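Local structure of putative hexose oxidase (Nonomuraea sp. ATCC 39727, 5AWV) at residues Y42-K46 with E57-L63; M108-I114 with I125-N129; M262-S268 with I380-Y384; R269-H274 with A332-V337. The protein binds FAD covalently and probably oxidises a sugar of glycopeptide antibiotics such as teicoplanin. All blocks are in the same frame, centred on the assembly; numbering follows the deposited sequence.

Interaction 1 (Y42-K46 with E57-L63); sequences YLNLK and EPDYIHL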
loop_
_atom_site.group_PDB
_atom_site.type_symbol
_atom_site.label_atom_id
_atom_site.label_comp_id
_atom_site.label_asym_id
_atom_site.label_seq_id
_atom_site.Cartn_x
_atom_site.Cartn_y
_atom_site.Cartn_z
ATOM N N TYR A 42 -0.754 15.675 -18.877
ATOM C CA TYR A 42 0.004 16.143 -17.674
ATOM C C TYR A 42 -0.818 16.294 -16.408
ATOM O O TYR A 42 -0.436 15.788 -15.327
ATOM C CB TYR A 42 0.717 17.493 -17.981
ATOM C CG TYR A 42 1.494 18.095 -16.849
ATOM C CD1 TYR A 42 2.768 17.677 -16.543
ATOM C CD2 TYR A 42 0.940 19.109 -16.097
ATOM C CE1 TYR A 42 3.498 18.272 -15.488
ATOM C CE2 TYR A 42 1.649 19.710 -15.044
ATOM C CZ TYR A 42 2.925 19.283 -14.753
ATOM O OH TYR A 42 3.589 19.883 -13.693
ATOM N N LEU A 43 -1.927 17.025 -16.499
ATOM C CA LEU A 43 -2.775 17.233 -15.320
ATOM C C LEU A 43 -3.339 15.924 -14.708
ATOM O O LEU A 43 -3.422 15.822 -13.492
ATOM C CB LEU A 43 -3.881 18.311 -15.525
ATOM C CG LEU A 43 -3.373 19.796 -15.672
ATOM C CD1 LEU A 43 -4.456 20.759 -16.163
ATOM C CD2 LEU A 43 -2.800 20.421 -14.384
ATOM N N ASN A 44 -3.797 14.984 -15.526
ATOM C CA ASN A 44 -4.218 13.694 -15.029
ATOM C C ASN A 44 -3.105 13.079 -14.191
ATOM O O ASN A 44 -3.379 12.574 -13.105
ATOM C CB ASN A 44 -4.672 12.736 -16.135
ATOM C CG ASN A 44 -6.072 13.098 -16.691
ATOM O OD1 ASN A 44 -6.706 14.090 -16.266
ATOM N ND2 ASN A 44 -6.589 12.245 -17.462
ATOM N N LEU A 45 -1.914 13.068 -14.730
ATOM C CA LEU A 45 -0.827 12.392 -14.068
ATOM C C LEU A 45 -0.349 13.104 -12.807
ATOM O O LEU A 45 -0.031 12.428 -11.822
ATOM C CB LEU A 45 0.287 12.110 -15.015
ATOM C CG LEU A 45 -0.097 11.156 -16.140
ATOM C CD1 LEU A 45 0.992 11.074 -17.208
ATOM C CD2 LEU A 45 -0.361 9.772 -15.582
ATOM N N LYS A 46 -0.428 14.442 -12.831
ATOM C CA LYS A 46 0.007 15.295 -11.729
ATOM C C LYS A 46 -0.983 15.113 -10.602
ATOM O O LYS A 46 -0.673 15.340 -9.418
ATOM C CB LYS A 46 -0.002 16.771 -12.193
ATOM C CG LYS A 46 0.620 17.796 -11.244
ATOM C CD LYS A 46 0.347 19.229 -11.750
ATOM C CE LYS A 46 -0.874 19.776 -11.128
ATOM N NZ LYS A 46 -0.536 20.121 -9.715
ATOM N N GLU A 57 4.235 20.385 -8.906
ATOM C CA GLU A 57 4.266 20.947 -10.253
ATOM C C GLU A 57 5.579 20.454 -10.891
ATOM O O GLU A 57 6.540 21.179 -10.976
ATOM C CB GLU A 57 4.187 22.510 -10.159
ATOM C CG GLU A 57 4.012 23.238 -11.492
ATOM C CD GLU A 57 2.685 22.879 -12.190
ATOM O OE1 GLU A 57 1.681 22.695 -11.439
ATOM O OE2 GLU A 57 2.667 22.769 -13.462
ATOM N N PRO A 58 5.633 19.182 -11.278
ATOM C CA PRO A 58 6.885 18.715 -11.803
ATOM C C PRO A 58 7.211 19.296 -13.197
ATOM O O PRO A 58 6.299 19.610 -13.963
ATOM C CB PRO A 58 6.685 17.183 -11.890
ATOM C CG PRO A 58 5.219 17.009 -11.911
ATOM C CD PRO A 58 4.626 18.101 -11.146
ATOM N N ASP A 59 8.495 19.333 -13.522
ATOM C CA ASP A 59 8.934 19.682 -14.886
ATOM C C ASP A 59 8.358 18.720 -15.917
ATOM O O ASP A 59 7.931 19.129 -17.005
ATOM C CB ASP A 59 10.463 19.680 -14.989
ATOM C CG ASP A 59 11.125 20.784 -14.135
ATOM O OD1 ASP A 59 10.458 21.753 -13.669
ATOM O OD2 ASP A 59 12.316 20.680 -13.925
ATOM N N TYR A 60 8.392 17.416 -15.598
ATOM C CA TYR A 60 7.724 16.471 -16.463
ATOM C C TYR A 60 7.350 15.272 -15.654
ATOM O O TYR A 60 7.905 15.086 -14.549
ATOM C CB TYR A 60 8.578 16.036 -17.691
ATOM C CG TYR A 60 9.958 15.510 -17.464
ATOM C CD1 TYR A 60 11.079 16.386 -17.315
ATOM C CD2 TYR A 60 10.206 14.127 -17.457
ATOM C CE1 TYR A 60 12.367 15.863 -17.114
ATOM C CE2 TYR A 60 11.445 13.648 -17.233
ATOM C CZ TYR A 60 12.542 14.510 -17.064
ATOM O OH TYR A 60 13.802 13.905 -16.820
ATOM N N ILE A 61 6.456 14.459 -16.203
ATOM C CA ILE A 61 6.182 13.120 -15.673
ATOM C C ILE A 61 6.609 12.068 -16.733
ATOM O O ILE A 61 6.198 12.117 -17.871
ATOM C CB ILE A 61 4.680 13.038 -15.290
ATOM C CG1 ILE A 61 4.386 14.118 -14.275
ATOM C CG2 ILE A 61 4.310 11.671 -14.710
ATOM C CD1 ILE A 61 2.948 14.421 -13.974
ATOM N N HIS A 62 7.447 11.128 -16.341
ATOM C CA HIS A 62 8.016 10.152 -17.225
ATOM C C HIS A 62 7.297 8.827 -17.067
ATOM O O HIS A 62 7.421 8.119 -16.010
ATOM C CB HIS A 62 9.498 10.051 -16.859
ATOM C CG HIS A 62 10.409 9.753 -17.989
ATOM N ND1 HIS A 62 11.764 10.012 -17.932
ATOM C CD2 HIS A 62 10.187 9.150 -19.181
ATOM C CE1 HIS A 62 12.326 9.609 -19.055
ATOM N NE2 HIS A 62 11.393 9.072 -19.823
ATOM N N LEU A 63 6.528 8.495 -18.097
ATOM C CA LEU A 63 5.889 7.180 -18.186
ATOM C C LEU A 63 6.834 6.177 -18.725
ATOM O O LEU A 63 7.445 6.409 -19.786
ATOM C CB LEU A 63 4.684 7.248 -19.141
ATOM C CG LEU A 63 3.472 7.930 -18.567
ATOM C CD1 LEU A 63 2.438 8.264 -19.651
ATOM C CD2 LEU A 63 2.786 7.124 -17.451
#
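The hydroxyl of Y42 reaches across to P58 and donates to its carbonyl: OH lies 2.7 Å from P58 O, in the carbonyl plane and on a lone pair. That oxygen sits at the edge of the phenol ring. E57 OE2 comes in obliquely to the ring, 3.0 Å from Y42 OH, its carboxylate turned 52° from the ring plane. The ring reaches this spot because CG stands anti to the backbone N (chi1 179°), which sends the phenol out beside the helix. E57 OE1 faces K46 instead, in a long salt bridge of 3.8 Å to NZ; the ammonium also donates to the carbonyl of G56. Next to this polar end, I61 pushes CD1 against the helix backbone, 3.6 Å from K46 N and 3.7 Å from L45 CB. L45 CD1 extends the apolar seam to L63 CD1 at 4.0 Å. Further out, V35 touches both Y42 and L45, D107 backs I61 and L63, and L45 O accepts from R87; N44 hydrogen-bonds to R349 and W350 of the second subunit. The short helix 42-46 thus covers strand 60-63 nearly at right angles (83°), on the small mixed sheet of the FAD-binding domain of this PCMH-type flavoprotein.

Interaction 2 (M108-I114 with I125-N129); sequences MSLLTEI and IEPGN
The carboxylate of E126 is met from above its plane by the backbone N-H of E113, which points at OE1 from 2.9 Å and nearly straight (167°), while E113 CB packs against the same oxygen. The N129 amide turns its ND2 to E113 O, which lies close to the amide plane at 3.2 Å. ND2 also donates to E126 O, 2.9 Å away, so two carbonyls fix the rotation of the amide. I114 CG1 lies against it, 3.4 Å from N129 ND2. E113 O takes a second bond from E126 N at 3.0 Å, in line with the carbonyl, next to the antiparallel, non-hydrogen-bonded pair I114 and I125. In the turn E126-N129, G128 N donates to L111 O at 2.9 Å, and G128 CA rests on M108 O. M108, its chain bent at chi2 (-62°), brings CE to 3.8 Å from P127 CG; both residues touch the FAD. Bonds at E113 N and O, L111 O, E126 N and G128 N thus join the two loops and set the FAD-touching M108 and P127 side by side. The N-H on E126 would favour its anion, an effect the nearby E113 carboxylate would partly offset.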
loop_
_atom_site.group_PDB
_atom_site.type_symbol
_atom_site.label_atom_id
_atom_site.label_comp_id
_atom_site.label_asym_id
_atom_site.label_seq_id
_atom_site.Cartn_x
_atom_site.Cartn_y
_atom_site.Cartn_z
ATOM N N MET A 108 4.691 4.723 -12.846
ATOM C CA MET A 108 4.758 3.300 -13.188
ATOM C C MET A 108 3.500 2.672 -13.758
ATOM O O MET A 108 3.442 1.411 -13.908
ATOM C CB MET A 108 5.184 2.494 -11.988
ATOM C CG MET A 108 6.445 3.010 -11.258
ATOM S SD MET A 108 7.994 3.044 -12.190
ATOM C CE MET A 108 8.560 1.456 -11.751
ATOM N N SER A 109 2.559 3.508 -14.129
ATOM C CA SER A 109 1.214 3.122 -14.610
ATOM C C SER A 109 1.240 2.046 -15.712
ATOM O O SER A 109 0.338 1.163 -15.763
ATOM C CB SER A 109 0.492 4.310 -15.225
ATOM O OG SER A 109 0.047 5.291 -14.338
ATOM N N LEU A 110 2.223 2.127 -16.609
ATOM C CA LEU A 110 2.331 1.141 -17.691
ATOM C C LEU A 110 2.893 -0.203 -17.257
ATOM O O LEU A 110 2.762 -1.159 -18.023
ATOM C CB LEU A 110 3.126 1.725 -18.867
ATOM C CG LEU A 110 2.589 2.974 -19.565
ATOM C CD1 LEU A 110 3.568 3.443 -20.608
ATOM C CD2 LEU A 110 1.264 2.743 -20.257
ATOM N N LEU A 111 3.500 -0.322 -16.058
ATOM C CA LEU A 111 4.096 -1.600 -15.628
ATOM C C LEU A 111 3.184 -2.464 -14.851
ATOM O O LEU A 111 3.208 -2.405 -13.623
ATOM C CB LEU A 111 5.346 -1.347 -14.775
ATOM C CG LEU A 111 6.563 -0.772 -15.527
ATOM C CD1 LEU A 111 7.681 -0.240 -14.618
ATOM C CD2 LEU A 111 7.173 -1.770 -16.525
ATOM N N THR A 112 2.415 -3.320 -15.516
ATOM C CA THR A 112 1.287 -4.005 -14.886
ATOM C C THR A 112 1.275 -5.545 -15.123
ATOM O O THR A 112 0.235 -6.162 -15.058
ATOM C CB THR A 112 -0.059 -3.453 -15.381
ATOM O OG1 THR A 112 -0.124 -3.642 -16.784
ATOM C CG2 THR A 112 -0.237 -2.039 -15.087
ATOM N N GLU A 113 2.396 -6.168 -15.419
ATOM C CA GLU A 113 2.382 -7.638 -15.571
ATOM C C GLU A 113 2.112 -8.392 -14.238
ATOM O O GLU A 113 2.594 -7.987 -13.178
ATOM C CB GLU A 113 3.733 -8.099 -16.143
ATOM C CG GLU A 113 3.914 -9.620 -16.130
ATOM C CD GLU A 113 4.346 -10.203 -17.447
ATOM O OE1 GLU A 113 5.508 -10.696 -17.544
ATOM O OE2 GLU A 113 3.480 -10.201 -18.361
ATOM N N ILE A 114 1.368 -9.488 -14.317
ATOM C CA ILE A 114 1.173 -10.401 -13.225
ATOM C C ILE A 114 1.236 -11.757 -13.859
ATOM O O ILE A 114 0.386 -12.096 -14.748
ATOM C CB ILE A 114 -0.192 -10.217 -12.532
ATOM C CG1 ILE A 114 -0.393 -8.785 -12.093
ATOM C CG2 ILE A 114 -0.439 -11.309 -11.454
ATOM C CD1 ILE A 114 -1.870 -8.562 -11.709
ATOM N N ILE A 125 4.986 -9.741 -10.049
ATOM C CA ILE A 125 3.960 -8.662 -9.943
ATOM C C ILE A 125 4.685 -7.374 -10.092
ATOM O O ILE A 125 5.606 -7.007 -9.303
ATOM C CB ILE A 125 3.230 -8.715 -8.611
ATOM C CG1 ILE A 125 2.638 -10.125 -8.409
ATOM C CG2 ILE A 125 2.075 -7.739 -8.562
ATOM C CD1 ILE A 125 1.897 -10.302 -7.127
ATOM N N GLU A 126 4.301 -6.642 -11.124
ATOM C CA GLU A 126 4.870 -5.340 -11.405
ATOM C C GLU A 126 4.219 -4.227 -10.587
ATOM O O GLU A 126 3.078 -4.395 -10.184
ATOM C CB GLU A 126 4.837 -5.041 -12.929
ATOM C CG GLU A 126 5.952 -5.762 -13.627
ATOM C CD GLU A 126 6.046 -5.500 -15.113
ATOM O OE1 GLU A 126 5.072 -5.053 -15.717
ATOM O OE2 GLU A 126 7.128 -5.787 -15.672
ATOM N N PRO A 127 4.998 -3.166 -10.249
ATOM C CA PRO A 127 4.637 -2.067 -9.328
ATOM C C PRO A 127 3.477 -1.179 -9.764
ATOM O O PRO A 127 2.812 -0.647 -8.919
ATOM C CB PRO A 127 5.903 -1.222 -9.200
ATOM C CG PRO A 127 6.680 -1.574 -10.451
ATOM C CD PRO A 127 6.358 -2.959 -10.831
ATOM N N GLY A 128 3.156 -1.108 -11.017
ATOM C CA GLY A 128 2.033 -0.301 -11.433
ATOM C C GLY A 128 0.667 -0.933 -11.287
ATOM O O GLY A 128 -0.365 -0.238 -11.457
ATOM N N ASN A 129 0.607 -2.217 -10.974
ATOM C CA ASN A 129 -0.655 -2.851 -10.668
ATOM C C ASN A 129 -1.318 -2.272 -9.394
ATOM O O ASN A 129 -0.627 -1.910 -8.446
ATOM C CB ASN A 129 -0.468 -4.351 -10.374
ATOM C CG ASN A 129 -0.202 -5.144 -11.598
ATOM O OD1 ASN A 129 -1.082 -5.262 -12.430
ATOM N ND2 ASN A 129 1.011 -5.672 -11.742
#

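Interaction 3 (M262-S268 with I380-Y384); sequences MTEAAFS and IQAVY. With T55 (8-methylnonanoic acid), chain B; MAN (alpha-D-mannopyranose), chain C.
The Y384 ring packs against both E264 and F267, which lie on the same side of its plane. E264 CA sits over that face, 4.0 Å from the ring centroid in a CH-pi contact, and the E264 side chain runs on across the ring at about a right angle. F267 meets the tyrosine obliquely, planes at 51°: Y384 CD1 stands over the phenylalanine face, 3.4 Å from F267 CG. Both rings are swung out from their helices, CG anti to the backbone N (chi1 -172° for Y384). V383 CG1 closes on the F267 edge, 3.9 Å from CZ, and I380 CG2 rests near S268 OG, which itself bonds to R272. Extended beyond CG, E264 carries OE1 to the mannose, whose O3 donates to it at 2.7 Å. Q381 NE2 meets the same O3 weakly, and a water links O3 to Q381 O. Segments 264-268 and 380-384, of helices 264-280 and 377-387, run at 124° to each other: a helix-helix contact with an oblique aromatic pair, where E264 and Q381 bind a mannose of the bound teicoplanin.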
loop_
_atom_site.group_PDB
_atom_site.type_symbol
_atom_site.label_atom_id
_atom_site.label_comp_id
_atom_site.label_asym_id
_atom_site.label_seq_id
_atom_site.Cartn_x
_atom_site.Cartn_y
_atom_site.Cartn_z
ATOM N N MET A 262 -24.233 6.179 24.169
ATOM C CA MET A 262 -22.943 5.720 24.741
ATOM C C MET A 262 -22.405 6.619 25.913
ATOM O O MET A 262 -21.920 7.692 25.678
ATOM C CB MET A 262 -21.906 5.649 23.556
ATOM C CG MET A 262 -20.525 4.999 23.807
ATOM S SD MET A 262 -20.572 3.200 24.012
ATOM C CE MET A 262 -21.114 2.565 22.424
ATOM N N THR A 263 -22.460 6.177 27.169
ATOM C CA THR A 263 -21.858 6.917 28.266
ATOM C C THR A 263 -20.334 6.778 28.240
ATOM O O THR A 263 -19.806 5.854 27.638
ATOM C CB THR A 263 -22.377 6.420 29.620
ATOM O OG1 THR A 263 -22.145 5.007 29.777
ATOM C CG2 THR A 263 -23.882 6.725 29.698
ATOM N N GLU A 264 -19.682 7.622 29.011
ATOM C CA GLU A 264 -18.268 7.525 29.288
ATOM C C GLU A 264 -17.873 6.145 29.813
ATOM O O GLU A 264 -16.895 5.522 29.346
ATOM C CB GLU A 264 -17.862 8.640 30.200
ATOM C CG GLU A 264 -16.361 8.804 30.403
ATOM C CD GLU A 264 -16.027 10.110 31.146
ATOM O OE1 GLU A 264 -14.887 10.172 31.718
ATOM O OE2 GLU A 264 -16.869 11.112 31.146
ATOM N N ALA A 265 -18.703 5.596 30.689
ATOM C CA ALA A 265 -18.495 4.253 31.163
ATOM C C ALA A 265 -18.643 3.079 30.176
ATOM O O ALA A 265 -17.835 2.123 30.188
ATOM C CB ALA A 265 -19.342 3.969 32.450
ATOM N N ALA A 266 -19.684 3.133 29.382
ATOM C CA ALA A 266 -19.945 2.155 28.383
ATOM C C ALA A 266 -18.832 2.188 27.282
ATOM O O ALA A 266 -18.441 1.157 26.799
ATOM C CB ALA A 266 -21.286 2.415 27.731
ATOM N N PHE A 267 -18.433 3.375 26.901
ATOM C CA PHE A 267 -17.336 3.572 25.955
ATOM C C PHE A 267 -16.074 2.935 26.459
ATOM O O PHE A 267 -15.436 2.186 25.738
ATOM C CB PHE A 267 -17.093 5.038 25.685
ATOM C CG PHE A 267 -16.054 5.286 24.617
ATOM C CD1 PHE A 267 -16.413 5.321 23.287
ATOM C CD2 PHE A 267 -14.726 5.464 24.964
ATOM C CE1 PHE A 267 -15.446 5.544 22.292
ATOM C CE2 PHE A 267 -13.777 5.699 23.990
ATOM C CZ PHE A 267 -14.140 5.754 22.645
ATOM N N SER A 268 -15.669 3.278 27.666
ATOM C CA SER A 268 -14.565 2.607 28.292
ATOM C C SER A 268 -14.673 1.082 28.393
ATOM O O SER A 268 -13.708 0.368 28.050
ATOM C CB SER A 268 -14.224 3.232 29.642
ATOM O OG SER A 268 -12.960 2.690 30.059
ATOM N N ILE A 380 -7.647 5.391 27.067
ATOM C CA ILE A 380 -9.026 5.342 26.635
ATOM C C ILE A 380 -9.760 6.660 27.009
ATOM O O ILE A 380 -10.618 7.127 26.246
ATOM C CB ILE A 380 -9.736 4.113 27.208
ATOM C CG1 ILE A 380 -9.139 2.843 26.553
ATOM C CG2 ILE A 380 -11.216 4.182 27.082
ATOM C CD1 ILE A 380 -9.552 1.578 27.195
ATOM N N GLN A 381 -9.467 7.173 28.200
ATOM C CA GLN A 381 -10.011 8.463 28.634
ATOM C C GLN A 381 -9.728 9.544 27.587
ATOM O O GLN A 381 -10.603 10.313 27.213
ATOM C CB GLN A 381 -9.424 8.837 30.007
ATOM C CG GLN A 381 -10.134 10.020 30.712
ATOM C CD GLN A 381 -9.454 10.510 32.022
ATOM O OE1 GLN A 381 -8.207 10.558 32.130
ATOM N NE2 GLN A 381 -10.285 10.907 33.034
ATOM N N ALA A 382 -8.462 9.605 27.131
ATOM C CA ALA A 382 -8.042 10.587 26.133
ATOM C C ALA A 382 -8.748 10.411 24.807
ATOM O O ALA A 382 -9.176 11.406 24.212
ATOM C CB ALA A 382 -6.544 10.551 25.949
ATOM N N VAL A 383 -8.950 9.152 24.376
ATOM C CA VAL A 383 -9.723 8.953 23.170
ATOM C C VAL A 383 -11.188 9.507 23.323
ATOM O O VAL A 383 -11.729 10.195 22.438
ATOM C CB VAL A 383 -9.752 7.462 22.783
ATOM C CG1 VAL A 383 -10.700 7.214 21.689
ATOM C CG2 VAL A 383 -8.343 6.954 22.409
ATOM N N TYR A 384 -11.847 9.095 24.421
ATOM C CA TYR A 384 -13.256 9.549 24.663
ATOM C C TYR A 384 -13.323 11.039 24.641
ATOM O O TYR A 384 -14.200 11.565 23.996
ATOM C CB TYR A 384 -13.791 9.028 25.971
ATOM C CG TYR A 384 -15.251 9.319 26.130
ATOM C CD1 TYR A 384 -16.158 8.650 25.371
ATOM C CD2 TYR A 384 -15.726 10.277 27.051
ATOM C CE1 TYR A 384 -17.501 8.858 25.464
ATOM C CE2 TYR A 384 -17.096 10.507 27.159
ATOM C CZ TYR A 384 -17.956 9.805 26.353
ATOM O OH TYR A 384 -19.292 9.962 26.356
HETATM C CAD T55 B . -16.373 3.713 32.656
HETATM C CAE T55 B . -15.914 3.692 34.056
HETATM C CAG T55 B . -15.788 2.188 34.264
HETATM C CAH T55 B . -17.117 1.370 34.314
HETATM C CAI T55 B . -16.966 -0.105 34.620
HETATM C CAJ T55 B . -18.216 -0.996 34.611
HETATM C CAK T55 B . -17.765 -2.395 34.992
HETATM C CAL T55 B . -18.733 -3.541 35.262
HETATM C CAF T55 B . -14.767 4.735 33.985
HETATM C C T55 B . -17.973 -4.743 35.839
HETATM O O T55 B . -16.882 -4.629 36.346
HETATM C C1 MAN C . -13.085 14.477 34.821
HETATM C C2 MAN C . -13.132 13.129 34.091
HETATM C C3 MAN C . -12.755 13.311 32.628
HETATM C C4 MAN C . -13.671 14.392 31.993
HETATM C C5 MAN C . -13.544 15.776 32.709
HETATM C C6 MAN C . -14.407 16.877 32.007
HETATM O O2 MAN C . -14.414 12.629 34.144
HETATM O O3 MAN C . -12.880 12.000 31.902
HETATM O O4 MAN C . -13.213 14.489 30.715
HETATM O O5 MAN C . -13.849 15.599 34.129
HETATM O O6 MAN C . -15.804 16.764 32.427
HETATM O O HOH W 1 -12.816 11.175 29.221
#

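Interaction 4 (R269-H274 with A332-V337); sequences RLLRNH and AVIDGV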
loop_
_atom_site.group_PDB
_atom_site.type_symbol
_atom_site.label_atom_id
_atom_site.label_comp_id
_atom_site.label_asym_id
_atom_site.label_seq_id
_atom_site.Cartn_x
_atom_site.Cartn_y
_atom_site.Cartn_z
ATOM N N ARG A 269 -15.817 0.568 28.824
ATOM C CA ARG A 269 -16.021 -0.865 28.816
ATOM C C ARG A 269 -15.801 -1.525 27.422
ATOM O O ARG A 269 -15.165 -2.582 27.304
ATOM C CB ARG A 269 -17.417 -1.197 29.359
ATOM C CG ARG A 269 -17.688 -2.663 29.486
ATOM C CD ARG A 269 -16.802 -3.307 30.542
ATOM N NE ARG A 269 -17.039 -4.736 30.544
ATOM C CZ ARG A 269 -18.121 -5.310 31.066
ATOM N NH1 ARG A 269 -19.121 -4.596 31.624
ATOM N NH2 ARG A 269 -18.226 -6.627 31.034
ATOM N N LEU A 270 -16.340 -0.937 26.406
ATOM C CA LEU A 270 -16.176 -1.402 25.028
ATOM C C LEU A 270 -14.664 -1.536 24.608
ATOM O O LEU A 270 -14.243 -2.563 24.115
ATOM C CB LEU A 270 -16.893 -0.445 24.053
ATOM C CG LEU A 270 -16.699 -0.703 22.542
ATOM C CD1 LEU A 270 -17.223 -2.050 22.125
ATOM C CD2 LEU A 270 -17.422 0.322 21.748
ATOM N N LEU A 271 -13.929 -0.458 24.759
ATOM C CA LEU A 271 -12.488 -0.457 24.405
ATOM C C LEU A 271 -11.685 -1.405 25.250
ATOM O O LEU A 271 -10.810 -2.073 24.683
ATOM C CB LEU A 271 -11.895 0.939 24.380
ATOM C CG LEU A 271 -12.124 1.679 23.080
ATOM C CD1 LEU A 271 -13.590 2.015 22.827
ATOM C CD2 LEU A 271 -11.247 2.911 23.096
ATOM N N ARG A 272 -12.059 -1.622 26.548
ATOM C CA ARG A 272 -11.401 -2.631 27.338
ATOM C C ARG A 272 -11.723 -4.016 26.875
ATOM O O ARG A 272 -10.842 -4.847 26.778
ATOM C CB ARG A 272 -11.626 -2.522 28.864
ATOM C CG ARG A 272 -11.182 -1.173 29.415
ATOM C CD ARG A 272 -11.464 -1.069 30.880
ATOM N NE ARG A 272 -11.318 0.342 31.317
ATOM C CZ ARG A 272 -11.055 0.708 32.567
ATOM N NH1 ARG A 272 -10.853 -0.239 33.541
ATOM N NH2 ARG A 272 -10.977 2.036 32.850
ATOM N N ASN A 273 -12.993 -4.291 26.659
ATOM C CA ASN A 273 -13.447 -5.593 26.151
ATOM C C ASN A 273 -12.650 -6.011 24.864
ATOM O O ASN A 273 -12.170 -7.115 24.731
ATOM C CB ASN A 273 -14.918 -5.507 25.734
ATOM C CG ASN A 273 -15.915 -5.559 26.886
ATOM O OD1 ASN A 273 -17.103 -5.352 26.671
ATOM N ND2 ASN A 273 -15.449 -5.763 28.068
ATOM N N HIS A 274 -12.695 -5.114 23.908
ATOM C CA HIS A 274 -12.111 -5.283 22.599
ATOM C C HIS A 274 -10.620 -5.496 22.700
ATOM O O HIS A 274 -10.119 -6.435 22.161
ATOM C CB HIS A 274 -12.421 -4.072 21.733
ATOM C CG HIS A 274 -11.709 -4.065 20.410
ATOM N ND1 HIS A 274 -10.488 -3.433 20.226
ATOM C CD2 HIS A 274 -12.023 -4.633 19.219
ATOM C CE1 HIS A 274 -10.074 -3.611 18.986
ATOM N NE2 HIS A 274 -10.998 -4.299 18.348
ATOM N N ALA A 332 -17.821 -11.111 23.396
ATOM C CA ALA A 332 -16.749 -10.586 24.193
ATOM C C ALA A 332 -16.710 -9.094 24.041
ATOM O O ALA A 332 -16.479 -8.385 25.008
ATOM C CB ALA A 332 -15.394 -11.208 23.789
ATOM N N VAL A 333 -16.838 -8.604 22.819
ATOM C CA VAL A 333 -16.641 -7.189 22.591
ATOM C C VAL A 333 -17.804 -6.347 23.188
ATOM O O VAL A 333 -17.561 -5.244 23.711
ATOM C CB VAL A 333 -16.431 -6.826 21.094
ATOM C CG1 VAL A 333 -16.438 -5.312 20.849
ATOM C CG2 VAL A 333 -15.038 -7.293 20.608
ATOM N N ILE A 334 -19.033 -6.822 23.000
ATOM C CA ILE A 334 -20.233 -6.030 23.380
ATOM C C ILE A 334 -20.738 -6.318 24.808
ATOM O O ILE A 334 -21.665 -5.694 25.225
ATOM C CB ILE A 334 -21.392 -6.190 22.405
ATOM C CG1 ILE A 334 -22.028 -7.573 22.475
ATOM C CG2 ILE A 334 -20.980 -5.804 20.984
ATOM C CD1 ILE A 334 -23.245 -7.688 21.590
ATOM N N ASP A 335 -20.044 -7.117 25.568
ATOM C CA ASP A 335 -20.456 -7.454 26.943
ATOM C C ASP A 335 -20.523 -6.180 27.813
ATOM O O ASP A 335 -19.529 -5.474 27.996
ATOM C CB ASP A 335 -19.414 -8.377 27.552
ATOM C CG ASP A 335 -19.776 -8.828 28.901
ATOM O OD1 ASP A 335 -20.903 -9.337 29.089
ATOM O OD2 ASP A 335 -18.904 -8.723 29.754
ATOM N N GLY A 336 -21.715 -5.873 28.343
ATOM C CA GLY A 336 -21.942 -4.649 29.140
ATOM C C GLY A 336 -21.957 -3.346 28.389
ATOM O O GLY A 336 -21.698 -2.303 29.001
ATOM N N VAL A 337 -22.196 -3.391 27.083
ATOM C CA VAL A 337 -22.155 -2.216 26.205
ATOM C C VAL A 337 -23.554 -2.068 25.571
ATOM O O VAL A 337 -23.833 -2.615 24.513
ATOM C CB VAL A 337 -21.076 -2.323 25.074
ATOM C CG1 VAL A 337 -21.057 -1.122 24.144
ATOM C CG2 VAL A 337 -19.674 -2.492 25.666
#
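The C-terminal end of helix 322-334 and the type II beta turn I334-V337 that follows it pack against helix 264-280. R269 and D335 are each N-acetyl-D-glucosamine-binding residues, though the sugar recorded for D335 is not bound to this chain. The two form a salt bridge, R269 NH2 to D335 OD2 at 2.5 Å, with the guanidinium and carboxylate planes almost perpendicular (89°); the distance is unusually short in the model, and its exact length is doubtful. The arginine also lays one face over the turn: D335 O stands 3.4 Å above the guanidinium plane of R269, over its centre. Its chain bends at chi2 (66°), and this carries the head across to the turn; R269 further touches the 8-methylnonanoyl group and a modified side chain of the bound peptide. G336 has a positive phi, and its CA lies 3.8 Å from R269 NH1. N273 lies one helical turn further on, its CB against the end of the other helix, 3.4 Å from A332 O. Alongside these polar contacts is an apolar set. V333 CG2 lies at the edge of the H274 imidazole, and M311 of strand 309-316 touches both residues. F309 of that strand, with F257 of strand 249-257, backs L270. V337 CG2 packs 3.8 Å from L270 CB, and L270 CD1 reaches V333, 3.6 Å from its CG1.

How the interactions relate
The four contacts form two well-separated pairs, interaction 2 lying on the opposite side of the chain's centre from interactions 3 and 4. Interactions 1 and 2 adjoin in the FAD-binding domain, centres 18 Å apart, where L63 CB packs on L110 CD1 at 4.2 Å; both also touch the second subunit. Interaction 2 is the one at the cofactor, with P127 about 4 Å from the FAD, whereas the I61 side chain of interaction 1 stays about 11 Å away. Interactions 3 and 4 share helix 264-280, with centres 11 Å apart, and meet through I380 CD1 and L271 CB at 3.7 Å; together they line a surface bearing teicoplanin groups. Centres of interactions 2 and 3 are 45 Å apart, which places that surface far from the contact at the flavin.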